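Local coordinates for nitroreductase family protein (Clostridium novyi, PDB 3G14) that probably acts as an oxidoreductase of the nitroreductase family, whose relatives use FMN to pass electrons to their substrates, at residues Asp59-Ile64 against Ala74-Pro79; Arg36-Lys41 against Met108-Leu113. All blocks are in the same frame, centred on the assembly; numbering follows the deposited sequence. Where two conformers were deposited one is given.

Contact 1 (Asp59-Ile64 against Ala74-Pro79); sequences DIANAI and AVLNSP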
ATOM      1  N   ASP B  59     -20.978   2.326  16.374  1.00 15.68           N
ATOM      2  CA  ASP B  59     -19.815   2.749  17.192  1.00 16.92           C
ATOM      3  C   ASP B  59     -18.702   3.321  16.306  1.00 16.30           C
ATOM      4  O   ASP B  59     -18.115   4.367  16.613  1.00 14.96           O
ATOM      5  CB  ASP B  59     -19.200   1.573  17.962  1.00 17.27           C
ATOM      6  CG  ASP B  59     -20.056   1.079  19.129  1.00 20.16           C
ATOM      7  OD1 ASP B  59     -20.889   1.834  19.670  1.00 23.42           O
ATOM      8  OD2 ASP B  59     -19.865  -0.103  19.488  1.00 20.53           O
ATOM      9  N   ILE B  60     -18.422   2.629  15.198  1.00 13.88           N
ATOM     10  CA  ILE B  60     -17.365   3.091  14.276  1.00 14.52           C
ATOM     11  C   ILE B  60     -17.759   4.419  13.640  1.00 11.19           C
ATOM     12  O   ILE B  60     -16.960   5.372  13.590  1.00 14.54           O
ATOM     13  CB  ILE B  60     -17.007   2.042  13.204  1.00 16.18           C
ATOM     14  CG1 ILE B  60     -16.416   0.779  13.860  1.00 17.94           C
ATOM     15  CG2 ILE B  60     -16.050   2.639  12.181  1.00 16.69           C
ATOM     16  CD1 ILE B  60     -16.312  -0.371  12.915  1.00 14.24           C
ATOM     17  N   ALA B  61     -19.008   4.510  13.168  1.00 14.13           N
ATOM     18  CA  ALA B  61     -19.548   5.751  12.573  1.00 15.87           C
ATOM     19  C   ALA B  61     -19.385   6.940  13.511  1.00 16.44           C
ATOM     20  O   ALA B  61     -18.969   8.025  13.083  1.00 15.50           O
ATOM     21  CB  ALA B  61     -21.037   5.563  12.223  1.00 14.68           C
ATOM     22  N   ASN B  62     -19.716   6.742  14.784  1.00 14.11           N
ATOM     23  CA  ASN B  62     -19.566   7.795  15.766  1.00 14.66           C
ATOM     24  C   ASN B  62     -18.116   8.215  16.044  1.00 14.63           C
ATOM     25  O   ASN B  62     -17.881   9.348  16.467  1.00 18.27           O
ATOM     26  CB  ASN B  62     -20.262   7.452  17.065  1.00 13.11           C
ATOM     27  CG  ASN B  62     -21.808   7.480  16.941  1.00 11.58           C
ATOM     28  OD1 ASN B  62     -22.376   8.277  16.171  1.00 18.86           O
ATOM     29  ND2 ASN B  62     -22.473   6.631  17.734  1.00 13.71           N
ATOM     30  N   ALA B  63     -17.165   7.301  15.844  1.00 15.51           N
ATOM     31  CA  ALA B  63     -15.724   7.545  16.101  1.00 14.18           C
ATOM     32  C   ALA B  63     -14.998   8.300  14.970  1.00 14.24           C
ATOM     33  O   ALA B  63     -13.949   8.871  15.187  1.00 14.34           O
ATOM     34  CB  ALA B  63     -15.007   6.199  16.380  1.00 12.44           C
ATOM     35  N   ILE B  64     -15.530   8.243  13.768  1.00 14.07           N
ATOM     36  CA  ILE B  64     -14.939   8.884  12.616  1.00 13.71           C
ATOM     37  C   ILE B  64     -14.902  10.422  12.761  1.00 15.65           C
ATOM     38  O   ILE B  64     -15.859  11.034  13.243  1.00 17.05           O
ATOM     39  CB  ILE B  64     -15.606   8.382  11.298  1.00 13.93           C
ATOM     40  CG1 ILE B  64     -15.299   6.918  11.085  1.00 13.94           C
ATOM     41  CG2 ILE B  64     -15.123   9.223  10.122  1.00 14.54           C
ATOM     42  CD1 ILE B  64     -16.111   6.231   9.965  1.00 15.78           C
ATOM     43  N   ALA B  74     -21.189   5.887   5.150  1.00 16.44           N
ATOM     44  CA  ALA B  74     -20.731   4.738   4.339  1.00 17.03           C
ATOM     45  C   ALA B  74     -20.605   3.475   5.252  1.00 14.48           C
ATOM     46  O   ALA B  74     -21.032   2.368   4.897  1.00 15.83           O
ATOM     47  CB  ALA B  74     -19.379   5.039   3.641  1.00 16.71           C
ATOM     48  N   VAL B  75     -20.088   3.674   6.451  1.00 11.40           N
ATOM     49  CA  VAL B  75     -19.968   2.600   7.428  1.00 14.17           C
ATOM     50  C   VAL B  75     -21.352   2.144   7.924  1.00 11.84           C
ATOM     51  O   VAL B  75     -21.594   0.950   8.108  1.00 14.57           O
ATOM     52  CB  VAL B  75     -19.074   3.006   8.645  1.00 11.12           C
ATOM     53  CG1 VAL B  75     -19.209   1.959   9.790  1.00 13.60           C
ATOM     54  CG2 VAL B  75     -17.537   3.146   8.210  1.00 13.41           C
ATOM     55  N   LEU B  76     -22.269   3.094   8.144  1.00 14.27           N
ATOM     56  CA  LEU B  76     -23.616   2.730   8.592  1.00 11.99           C
ATOM     57  C   LEU B  76     -24.360   1.926   7.534  1.00 14.78           C
ATOM     58  O   LEU B  76     -25.107   0.995   7.846  1.00 13.53           O
ATOM     59  CB  LEU B  76     -24.448   3.948   8.956  1.00 12.22           C
ATOM     60  CG  LEU B  76     -24.043   4.768  10.194  1.00 13.94           C
ATOM     61  CD1 LEU B  76     -24.880   6.078  10.229  1.00 15.80           C
ATOM     62  CD2 LEU B  76     -24.236   3.950  11.461  1.00 17.22           C
ATOM     63  N   ASN B  77     -24.187   2.340   6.300  1.00 15.05           N
ATOM     64  CA  ASN B  77     -25.082   1.943   5.213  1.00 16.14           C
ATOM     65  C   ASN B  77     -24.525   0.874   4.301  1.00 17.43           C
ATOM     66  O   ASN B  77     -25.140   0.581   3.305  1.00 22.97           O
ATOM     67  CB  ASN B  77     -25.497   3.178   4.406  1.00 15.21           C
ATOM     68  CG  ASN B  77     -26.269   4.183   5.261  1.00 18.36           C
ATOM     69  OD1 ASN B  77     -26.982   3.796   6.192  1.00 19.44           O
ATOM     70  ND2 ASN B  77     -26.139   5.469   4.940  1.00 15.70           N
ATOM     71  N   SER B  78     -23.383   0.280   4.640  1.00 13.94           N
ATOM     72  CA  SER B  78     -22.817  -0.861   3.902  1.00 12.47           C
ATOM     73  C   SER B  78     -22.980  -2.173   4.695  1.00 13.08           C
ATOM     74  O   SER B  78     -23.089  -2.127   5.903  1.00 15.06           O
ATOM     75  CB  SER B  78     -21.337  -0.649   3.617  1.00 11.81           C
ATOM     76  OG  SER B  78     -20.613  -0.287   4.788  1.00 15.09           O
ATOM     77  N   PRO B  79     -22.930  -3.336   4.019  1.00 14.04           N
ATOM     78  CA  PRO B  79     -23.095  -4.597   4.811  1.00 13.09           C
ATOM     79  C   PRO B  79     -21.996  -4.892   5.845  1.00 15.62           C
ATOM     80  O   PRO B  79     -22.281  -5.526   6.854  1.00 17.52           O
ATOM     81  CB  PRO B  79     -23.201  -5.700   3.742  1.00 14.90           C
ATOM     82  CG  PRO B  79     -22.526  -5.109   2.525  1.00 15.84           C
ATOM     83  CD  PRO B  79     -22.809  -3.603   2.576  1.00 15.46           C
TER
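Val75 presents its two methyl groups to two different isoleucines of 59-64, and this fork spans much of the contact between helix 54-63 and helix 70-77. With CG1 anti to the backbone N (chi1 168°), CG2 is left beside that N and the branches part. Val75 CG1 reaches Ile60 CG2 at 4.0 Å, the two side chains crossing at about a right angle, while Val75 CG2 meets Ile64 CD1 at 3.8 Å. The isoleucines use different atoms for the job: Ile60 offers its short branch, whereas Ile64, just past the end of its helix, uses the end of its long branch, CD1. Between them Ala61 lets the backbones close in, its CA lying 6.0 Å from Val75 CA; the small alanine side chain suits this close approach. Leu76 CG and CD2 both lie 3.7 Å from Ala61 CB, so the branch point and one methyl of the leucine meet the alanine methyl. Leu148 of strand 144-151 touches both Ile60 and Val75, so the paired helices lie against the sheet, and Ile125 approaches Val75 and Ile64. Beyond the apolar patch, Ser78 OG turns back to donate to Ala74 O at 2.7 Å, tilted 21° from the carbonyl plane. No hydrogen bond joins the two segments: they are held by dispersion and the burial of aliphatic groups, with shape rather than polarity setting the fit.

Contact 2 (Arg36-Lys41 against Met108-Leu113); sequences RAPSWK and MEHIVL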
ATOM      1  N   ARG B  36      -1.214 -12.212   0.542  1.00 18.07           N
ATOM      2  CA  ARG B  36      -0.123 -12.354  -0.443  1.00 16.98           C
ATOM      3  C   ARG B  36       0.687 -11.066  -0.621  1.00 16.42           C
ATOM      4  O   ARG B  36       1.563 -10.986  -1.503  1.00 19.10           O
ATOM      5  CB  ARG B  36      -0.708 -12.782  -1.779  1.00 16.92           C
ATOM      6  CG  ARG B  36      -1.222 -14.204  -1.778  1.00 15.08           C
ATOM      7  CD  ARG B  36      -1.945 -14.447  -3.075  1.00 21.41           C
ATOM      8  NE  ARG B  36      -2.683 -15.708  -3.078  1.00 23.75           N
ATOM      9  CZ  ARG B  36      -2.175 -16.906  -3.358  1.00 28.00           C
ATOM     10  NH1 ARG B  36      -0.902 -17.072  -3.681  1.00 25.48           N
ATOM     11  NH2 ARG B  36      -2.976 -17.958  -3.348  1.00 27.57           N
ATOM     12  N   ALA B  37       0.427 -10.067   0.212  1.00 16.08           N
ATOM     13  CA  ALA B  37       1.113  -8.781   0.097  1.00 16.62           C
ATOM     14  C   ALA B  37       2.560  -8.972   0.573  1.00 14.79           C
ATOM     15  O   ALA B  37       2.815  -9.819   1.455  1.00 17.23           O
ATOM     16  CB  ALA B  37       0.408  -7.727   0.924  1.00 17.44           C
ATOM     17  N   PRO B  38       3.509  -8.174   0.026  1.00 16.24           N
ATOM     18  CA  PRO B  38       4.880  -8.154   0.559  1.00 16.55           C
ATOM     19  C   PRO B  38       4.910  -7.439   1.903  1.00 15.86           C
ATOM     20  O   PRO B  38       4.115  -6.522   2.135  1.00 16.50           O
ATOM     21  CB  PRO B  38       5.670  -7.319  -0.468  1.00 16.80           C
ATOM     22  CG  PRO B  38       4.677  -6.394  -1.069  1.00 18.14           C
ATOM     23  CD  PRO B  38       3.326  -7.165  -1.043  1.00 16.95           C
ATOM     24  N   SER B  39       5.832  -7.838   2.763  1.00 16.88           N
ATOM     25  CA  SER B  39       6.035  -7.173   4.050  1.00 18.72           C
ATOM     26  C   SER B  39       7.501  -7.276   4.429  1.00 20.04           C
ATOM     27  O   SER B  39       8.252  -8.136   3.930  1.00 17.32           O
ATOM     28  CB  SER B  39       5.152  -7.793   5.138  1.00 21.55           C
ATOM     29  OG  SER B  39       5.536  -9.135   5.341  1.00 22.45           O
ATOM     30  N   TRP B  40       7.916  -6.374   5.306  1.00 19.25           N
ATOM     31  CA  TRP B  40       9.308  -6.335   5.730  1.00 20.73           C
ATOM     32  C   TRP B  40       9.640  -7.631   6.466  1.00 18.78           C
ATOM     33  O   TRP B  40       8.942  -8.028   7.387  1.00 18.43           O
ATOM     34  CB  TRP B  40       9.557  -5.116   6.623  1.00 22.67           C
ATOM     35  CG  TRP B  40      10.994  -4.902   6.928  1.00 28.61           C
ATOM     36  CD1 TRP B  40      11.958  -4.407   6.091  1.00 29.28           C
ATOM     37  CD2 TRP B  40      11.626  -5.167   8.157  1.00 26.67           C
ATOM     38  NE1 TRP B  40      13.163  -4.354   6.736  1.00 36.93           N
ATOM     39  CE2 TRP B  40      12.989  -4.830   8.009  1.00 29.80           C
ATOM     40  CE3 TRP B  40      11.184  -5.686   9.370  1.00 29.85           C
ATOM     41  CZ2 TRP B  40      13.904  -4.970   9.036  1.00 33.45           C
ATOM     42  CZ3 TRP B  40      12.092  -5.831  10.396  1.00 34.92           C
ATOM     43  CH2 TRP B  40      13.441  -5.468  10.227  1.00 36.74           C
ATOM     44  N   LYS B  41      10.698  -8.295   6.006  1.00 18.36           N
ATOM     45  CA  LYS B  41      11.139  -9.591   6.531  1.00 21.48           C
ATOM     46  C   LYS B  41      10.038 -10.676   6.522  1.00 19.73           C
ATOM     47  O   LYS B  41      10.076 -11.630   7.298  1.00 20.33           O
ATOM     48  CB  LYS B  41      11.796  -9.406   7.908  1.00 21.93           C
ATOM     49  CG  LYS B  41      13.159  -8.685   7.808  1.00 23.95           C
ATOM     50  CD  LYS B  41      13.902  -8.659   9.132  1.00 27.02           C
ATOM     51  CE  LYS B  41      15.293  -8.024   9.027  1.00 26.35           C
ATOM     52  NZ  LYS B  41      16.145  -8.723   8.059  1.00 41.04           N
HETATM   53  N   MSE B 108      -3.678  -3.336   3.130  1.00 17.60           N
HETATM   54  CA  MSE B 108      -4.972  -2.687   2.974  1.00 18.54           C
HETATM   55  C   MSE B 108      -5.239  -2.251   1.515  1.00 17.50           C
HETATM   56  O   MSE B 108      -6.383  -2.303   1.070  1.00 17.44           O
HETATM   57  CB  MSE B 108      -5.089  -1.477   3.930  1.00 16.93           C
HETATM   58  CG  MSE B 108      -6.470  -0.887   3.959  1.00 19.95           C
HETATM   59 SE   MSE B 108      -7.928  -2.178   4.483  0.75 15.11          SE
HETATM   60  CE  MSE B 108      -8.450  -1.008   6.019  1.00 18.71           C
ATOM     61  N   GLU B 109      -4.218  -1.853   0.753  1.00 16.95           N
ATOM     62  CA  GLU B 109      -4.464  -1.519  -0.665  1.00 14.69           C
ATOM     63  C   GLU B 109      -4.778  -2.805  -1.468  1.00 13.60           C
ATOM     64  O   GLU B 109      -5.512  -2.741  -2.480  1.00 14.94           O
ATOM     65  CB  GLU B 109      -3.304  -0.726  -1.282  1.00 16.32           C
ATOM     66  CG  GLU B 109      -3.562  -0.191  -2.700  1.00 13.06           C
ATOM     67  CD  GLU B 109      -4.737   0.779  -2.798  1.00 13.13           C
ATOM     68  OE1 GLU B 109      -5.378   1.040  -1.730  1.00 18.98           O
ATOM     69  OE2 GLU B 109      -5.014   1.249  -3.928  1.00 14.67           O
ATOM     70  N   HIS B 110      -4.228  -3.956  -1.054  1.00 15.20           N
ATOM     71  CA  HIS B 110      -4.623  -5.236  -1.649  1.00 15.08           C
ATOM     72  C   HIS B 110      -6.117  -5.523  -1.368  1.00 14.76           C
ATOM     73  O   HIS B 110      -6.840  -6.001  -2.257  1.00 14.18           O
ATOM     74  CB  HIS B 110      -3.707  -6.408  -1.179  1.00 12.91           C
ATOM     75  CG  HIS B 110      -2.363  -6.442  -1.849  1.00 11.92           C
ATOM     76  ND1 HIS B 110      -1.732  -7.623  -2.207  1.00 14.65           N
ATOM     77  CD2 HIS B 110      -1.495  -5.448  -2.156  1.00 14.75           C
ATOM     78  CE1 HIS B 110      -0.561  -7.336  -2.765  1.00 15.95           C
ATOM     79  NE2 HIS B 110      -0.389  -6.031  -2.732  1.00 13.34           N
ATOM     80  N   ILE B 111      -6.571  -5.202  -0.150  0.50 15.09           N
ATOM     81  CA  ILE B 111      -8.018  -5.334   0.219  0.50 14.76           C
ATOM     82  C   ILE B 111      -8.851  -4.479  -0.722  0.50 15.51           C
ATOM     83  O   ILE B 111      -9.811  -4.956  -1.362  0.50 14.04           O
ATOM     84  CB  ILE B 111      -8.304  -4.848   1.665  0.50 13.82           C
ATOM     85  CG1 ILE B 111      -7.545  -5.689   2.709  0.50 10.59           C
ATOM     86  CG2 ILE B 111      -9.828  -4.857   1.962  0.50 12.39           C
ATOM     87  CD1 ILE B 111      -8.064  -7.081   2.879  0.50 15.27           C
ATOM     88  N   VAL B 112      -8.466  -3.207  -0.794  1.00 16.79           N
ATOM     89  CA  VAL B 112      -9.179  -2.203  -1.596  1.00 16.10           C
ATOM     90  C   VAL B 112      -9.208  -2.578  -3.081  1.00 14.03           C
ATOM     91  O   VAL B 112     -10.275  -2.603  -3.716  1.00 14.48           O
ATOM     92  CB  VAL B 112      -8.592  -0.775  -1.328  1.00 17.09           C
ATOM     93  CG1 VAL B 112      -8.966   0.226  -2.449  1.00 18.48           C
ATOM     94  CG2 VAL B 112      -8.997  -0.287   0.068  1.00 15.06           C
ATOM     95  N   LEU B 113      -8.045  -2.889  -3.646  1.00 13.36           N
ATOM     96  CA  LEU B 113      -8.030  -3.287  -5.046  1.00 14.13           C
ATOM     97  C   LEU B 113      -8.743  -4.621  -5.296  1.00 16.33           C
ATOM     98  O   LEU B 113      -9.440  -4.814  -6.315  1.00 16.27           O
ATOM     99  CB  LEU B 113      -6.604  -3.325  -5.556  1.00 15.62           C
ATOM    100  CG  LEU B 113      -5.878  -2.002  -5.609  1.00 14.75           C
ATOM    101  CD1 LEU B 113      -4.418  -2.290  -5.896  1.00 14.42           C
ATOM    102  CD2 LEU B 113      -6.527  -1.025  -6.675  1.00 16.55           C
TER
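One face of the His110 imidazole carries the methyl of Ala37, a CH-pi contact in which Ala37 CB stands 3.9 Å from the ring centroid and 13° off the ring normal. This is the alpha/beta fold of the nitroreductase family: the loop after helix 24-35 passes over the long helix 99-117 at the dimer interface. The methyl is offset toward the rim, closest to ND1 and CE1, and Ala37 CA comes within 3.6 Å of His110 CE1. Arg36 O and Pro38 CD approach the ring obliquely. Alanine suits the place: its short side chain lets both CA and CB come close to the ring. The extended, proline-containing course of the loop brings Pro38 CD to 4.2 Å from His110 NE2. With CG beside its backbone N and anti to the carbonyl carbon (chi1 -77°), the histidine ring stands off its helix toward the loop. Both ring nitrogens are occupied: ND1 bonds to Met33 O of the same chain, NE2 to Glu109 OE2 of the second subunit. These anchors fix the ring's rotation, and two oxygen partners would probably favour a protonated imidazole. Histidine suits the place, offering a flat face to the loop and polar atoms to both chains. Arg36 pairs through NE with Asp32, while its carbonyl oxygen, 4.4 Å from His110 CE1, accepts a hydrogen bond from Arg11 NH2 of the second subunit.

Overall arrangement
The two contacts lie on opposite sides of the chain's centre, their centres 24 Å apart and their nearest atoms about 10 Å, so they do not touch. Along the chain, 36-41 comes first, then both segments of contact 1, then 108-113; contact 1 thus falls wholly within the span that contact 2 closes. Strands 46-51 and 80-86, neighbours in the mixed sheet, are also formed within that span. Contact 1 joins two consecutive helices packed against the sheet and touches no other protein chain. Contact 2 links a loop to helix 99-117 and is shared with the second subunit, so the first is packing within the subunit, whereas the second serves both this packing and the dimer interface.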